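Local coordinates for protein KLLA0B12012p (Kluyveromyces lactis, PDB 6Y3P) that probably binds ATP through its C-terminal ATP-grasp domain, the part present here, of the tubulin-tyrosine ligase family, and is a direct partner of the mRNA decapping enzyme Dcp2, at residues Q152-I160 and D252-A260. Residues are numbered along the deposited sequence; the frame is centred on the assembly and turned at random.
Sequences QGIRIFKTI and DVLDIEQLA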
loop_
_atom_site.group_PDB
_atom_site.type_symbol
_atom_site.label_atom_id
_atom_site.label_comp_id
_atom_site.label_asym_id
_atom_site.label_seq_id
_atom_site.Cartn_x
_atom_site.Cartn_y
_atom_site.Cartn_z
ATOM N N GLN A 152 16.453 -5.599 20.208
ATOM C CA GLN A 152 16.773 -6.918 20.746
ATOM C C GLN A 152 16.201 -8.066 19.861
ATOM O O GLN A 152 16.193 -9.235 20.274
ATOM C CB GLN A 152 16.324 -7.026 22.218
ATOM C CG GLN A 152 17.253 -7.872 23.089
ATOM C CD GLN A 152 17.849 -7.075 24.223
ATOM O OE1 GLN A 152 17.218 -6.855 25.266
ATOM N NE2 GLN A 152 19.086 -6.628 24.046
ATOM N N GLY A 153 15.772 -7.716 18.644
ATOM C CA GLY A 153 15.253 -8.664 17.663
ATOM C C GLY A 153 13.747 -8.824 17.671
ATOM O O GLY A 153 13.137 -8.828 18.747
ATOM N N ILE A 154 13.142 -8.977 16.465
ATOM C CA ILE A 154 11.692 -9.131 16.328
ATOM C C ILE A 154 11.297 -10.602 16.693
ATOM O O ILE A 154 11.835 -11.557 16.124
ATOM C CB ILE A 154 11.074 -8.582 14.991
ATOM C CG1 ILE A 154 11.064 -9.602 13.846
ATOM C CG2 ILE A 154 11.747 -7.267 14.540
ATOM C CD1 ILE A 154 10.095 -9.269 12.682
ATOM N N ARG A 155 10.410 -10.751 17.703
ATOM C CA ARG A 155 9.973 -12.032 18.253
ATOM C C ARG A 155 8.466 -12.331 18.099
ATOM O O ARG A 155 7.624 -11.434 18.210
ATOM C CB ARG A 155 10.399 -12.146 19.727
ATOM C CG ARG A 155 11.915 -12.235 19.916
ATOM C CD ARG A 155 12.318 -12.486 21.354
ATOM N NE ARG A 155 11.929 -13.819 21.825
ATOM C CZ ARG A 155 12.147 -14.287 23.054
ATOM N NH1 ARG A 155 12.767 -13.538 23.959
ATOM N NH2 ARG A 155 11.741 -15.506 23.387
ATOM N N ILE A 156 8.151 -13.614 17.860
ATOM C CA ILE A 156 6.793 -14.145 17.688
ATOM C C ILE A 156 6.198 -14.576 19.029
ATOM O O ILE A 156 6.913 -15.093 19.905
ATOM C CB ILE A 156 6.771 -15.311 16.635
ATOM C CG1 ILE A 156 7.137 -14.771 15.269
ATOM C CG2 ILE A 156 5.389 -15.995 16.525
ATOM C CD1 ILE A 156 7.459 -15.794 14.300
ATOM N N PHE A 157 4.884 -14.395 19.162
ATOM C CA PHE A 157 4.087 -14.799 20.320
ATOM C C PHE A 157 2.618 -14.849 19.922
ATOM O O PHE A 157 2.240 -14.309 18.878
ATOM C CB PHE A 157 4.290 -13.811 21.475
ATOM C CG PHE A 157 3.714 -12.432 21.234
ATOM C CD1 PHE A 157 4.444 -11.466 20.543
ATOM C CD2 PHE A 157 2.458 -12.088 21.736
ATOM C CE1 PHE A 157 3.917 -10.194 20.324
ATOM C CE2 PHE A 157 1.946 -10.808 21.546
ATOM C CZ PHE A 157 2.682 -9.863 20.844
ATOM N N LYS A 158 1.782 -15.441 20.769
ATOM C CA LYS A 158 0.334 -15.498 20.560
ATOM C C LYS A 158 -0.440 -15.016 21.787
ATOM O O LYS A 158 -1.565 -14.550 21.632
ATOM C CB LYS A 158 -0.121 -16.912 20.184
ATOM C CG LYS A 158 0.204 -17.315 18.747
ATOM C CD LYS A 158 -0.818 -18.321 18.190
ATOM C CE LYS A 158 -0.668 -19.729 18.725
ATOM N NZ LYS A 158 0.681 -20.296 18.459
ATOM N N THR A 159 0.132 -15.145 23.003
ATOM C CA THR A 159 -0.546 -14.760 24.256
ATOM C C THR A 159 0.195 -13.690 25.101
ATOM O O THR A 159 1.412 -13.486 24.964
ATOM C CB THR A 159 -0.848 -16.009 25.110
ATOM O OG1 THR A 159 0.378 -16.549 25.593
ATOM C CG2 THR A 159 -1.604 -17.097 24.335
ATOM N N ILE A 160 -0.557 -13.060 26.021
ATOM C CA ILE A 160 -0.046 -12.077 26.971
ATOM C C ILE A 160 1.110 -12.671 27.785
ATOM O O ILE A 160 2.128 -12.005 27.904
ATOM C CB ILE A 160 -1.190 -11.465 27.833
ATOM C CG1 ILE A 160 -2.135 -10.634 26.923
ATOM C CG2 ILE A 160 -0.628 -10.621 28.987
ATOM C CD1 ILE A 160 -3.455 -10.020 27.511
ATOM N N ASP A 252 12.612 -18.038 18.224
ATOM C CA ASP A 252 11.398 -17.291 17.843
ATOM C C ASP A 252 11.676 -15.901 17.229
ATOM O O ASP A 252 10.797 -15.029 17.202
ATOM C CB ASP A 252 10.440 -17.189 19.046
ATOM C CG ASP A 252 10.917 -16.288 20.173
ATOM O OD1 ASP A 252 12.144 -16.202 20.391
ATOM O OD2 ASP A 252 10.057 -15.678 20.850
ATOM N N VAL A 253 12.889 -15.722 16.701
ATOM C CA VAL A 253 13.328 -14.471 16.095
ATOM C C VAL A 253 13.306 -14.612 14.564
ATOM O O VAL A 253 13.457 -15.714 14.039
ATOM C CB VAL A 253 14.741 -14.090 16.641
ATOM C CG1 VAL A 253 15.271 -12.795 16.025
ATOM C CG2 VAL A 253 14.753 -14.012 18.167
ATOM N N LEU A 254 13.082 -13.498 13.864
ATOM C CA LEU A 254 13.169 -13.393 12.405
ATOM C C LEU A 254 13.876 -12.093 12.029
ATOM O O LEU A 254 13.854 -11.140 12.814
ATOM C CB LEU A 254 11.850 -13.622 11.643
ATOM C CG LEU A 254 10.591 -12.954 12.130
ATOM C CD1 LEU A 254 9.588 -12.838 11.001
ATOM C CD2 LEU A 254 10.005 -13.707 13.282
ATOM N N ASP A 255 14.594 -12.091 10.888
ATOM C CA ASP A 255 15.415 -10.961 10.432
ATOM C C ASP A 255 16.587 -10.696 11.426
ATOM O O ASP A 255 16.860 -9.550 11.804
ATOM C CB ASP A 255 14.564 -9.691 10.134
ATOM C CG ASP A 255 13.404 -9.891 9.163
ATOM O OD1 ASP A 255 13.662 -10.267 7.993
ATOM O OD2 ASP A 255 12.241 -9.614 9.557
ATOM N N ILE A 256 17.254 -11.791 11.863
ATOM C CA ILE A 256 18.422 -11.764 12.766
ATOM C C ILE A 256 19.608 -11.089 12.053
ATOM O O ILE A 256 20.357 -10.327 12.680
ATOM C CB ILE A 256 18.787 -13.186 13.330
ATOM C CG1 ILE A 256 19.982 -13.159 14.336
ATOM C CG2 ILE A 256 19.026 -14.240 12.219
ATOM C CD1 ILE A 256 19.720 -12.512 15.722
ATOM N N GLU A 257 19.726 -11.345 10.724
ATOM C CA GLU A 257 20.750 -10.813 9.825
ATOM C C GLU A 257 20.695 -9.289 9.721
ATOM O O GLU A 257 21.688 -8.671 9.346
ATOM C CB GLU A 257 20.679 -11.480 8.439
ATOM C CG GLU A 257 20.837 -12.999 8.455
ATOM C CD GLU A 257 22.207 -13.603 8.721
ATOM O OE1 GLU A 257 22.993 -13.019 9.505
ATOM O OE2 GLU A 257 22.473 -14.699 8.174
ATOM N N GLN A 258 19.547 -8.693 10.080
ATOM C CA GLN A 258 19.348 -7.250 10.117
ATOM C C GLN A 258 19.894 -6.705 11.445
ATOM O O GLN A 258 20.597 -5.695 11.428
ATOM C CB GLN A 258 17.871 -6.885 9.901
ATOM C CG GLN A 258 17.375 -7.213 8.482
ATOM C CD GLN A 258 15.896 -6.979 8.250
ATOM O OE1 GLN A 258 15.151 -6.500 9.117
ATOM N NE2 GLN A 258 15.430 -7.328 7.061
ATOM N N LEU A 259 19.630 -7.396 12.583
ATOM C CA LEU A 259 20.149 -6.975 13.896
ATOM C C LEU A 259 21.656 -7.277 14.046
ATOM O O LEU A 259 22.344 -6.585 14.808
ATOM C CB LEU A 259 19.318 -7.536 15.074
ATOM C CG LEU A 259 19.286 -6.666 16.354
ATOM C CD1 LEU A 259 18.277 -5.522 16.244
ATOM C CD2 LEU A 259 18.983 -7.498 17.576
ATOM N N ALA A 260 22.167 -8.280 13.289
ATOM C CA ALA A 260 23.587 -8.650 13.243
ATOM C C ALA A 260 24.350 -7.624 12.395
ATOM O O ALA A 260 25.515 -7.336 12.683
ATOM C CB ALA A 260 23.754 -10.042 12.652
#
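Two first torsions bring Arg-155 and Asp-252 together: CG of Arg-155 stands anti to its carbonyl carbon (chi1 -67°), while CG of Asp-252 sits between its own backbone N and carbonyl carbon (chi1 70°). A bend at chi3 of Arg-155 then presents the NE and NH2 edge of the guanidinium to the carboxylate. The acid's CG lies in the guanidinium plane, but the two planes are nearly perpendicular, so the salt bridge is not a flat two-pronged pair. NE is 2.8 Å from OD1 of Asp-252, and its bonds to both carboxylate oxygens are bent and weak, as is the one from NH2 to OD2. NH1, the nitrogen turned away from the carboxylate, hydrogen-bonds to Ser-169 OG of helix 160-171. A methionine here would probably leave the Asp-252 carboxylate without its opposite charge and the Ser-169 hydroxyl without this partner.

The backbones run antiparallel, with Arg-155 and Val-253 a non-hydrogen-bonded pair whose CA atoms are 4.7 Å apart. Ile-156 N donates to Asp-252 O at 3.1 Å, and Leu-254 N to Ile-154 O at 3.2 Å. On the salt-bridge face, CG2 of Val-253 rests 3.8 Å from the aliphatic CG of Arg-155. On the reverse face Leu-254 lies against two isoleucines: its CG is 3.8 Å from Ile-154 CD1, and its CD2 comes tightly to 3.4 Å from Ile-156 CD1. All three also touch Ile-142 of strand 140-145. Beyond the strand, the CD2 methyl of Leu-259, on helix 256-264, makes a van der Waals contact with the backbone at Gly-153, 3.4 Å from its N.

Resting on the Arg-155/Val-253 pair and the Ile-156 N to Asp-252 O bond, the short, weakly bonded strand 253-254 joins an antiparallel five-stranded sheet as an outermost strand, beside 154-157, within the tubulin-tyrosine ligase-like region of this ATP-grasp fold.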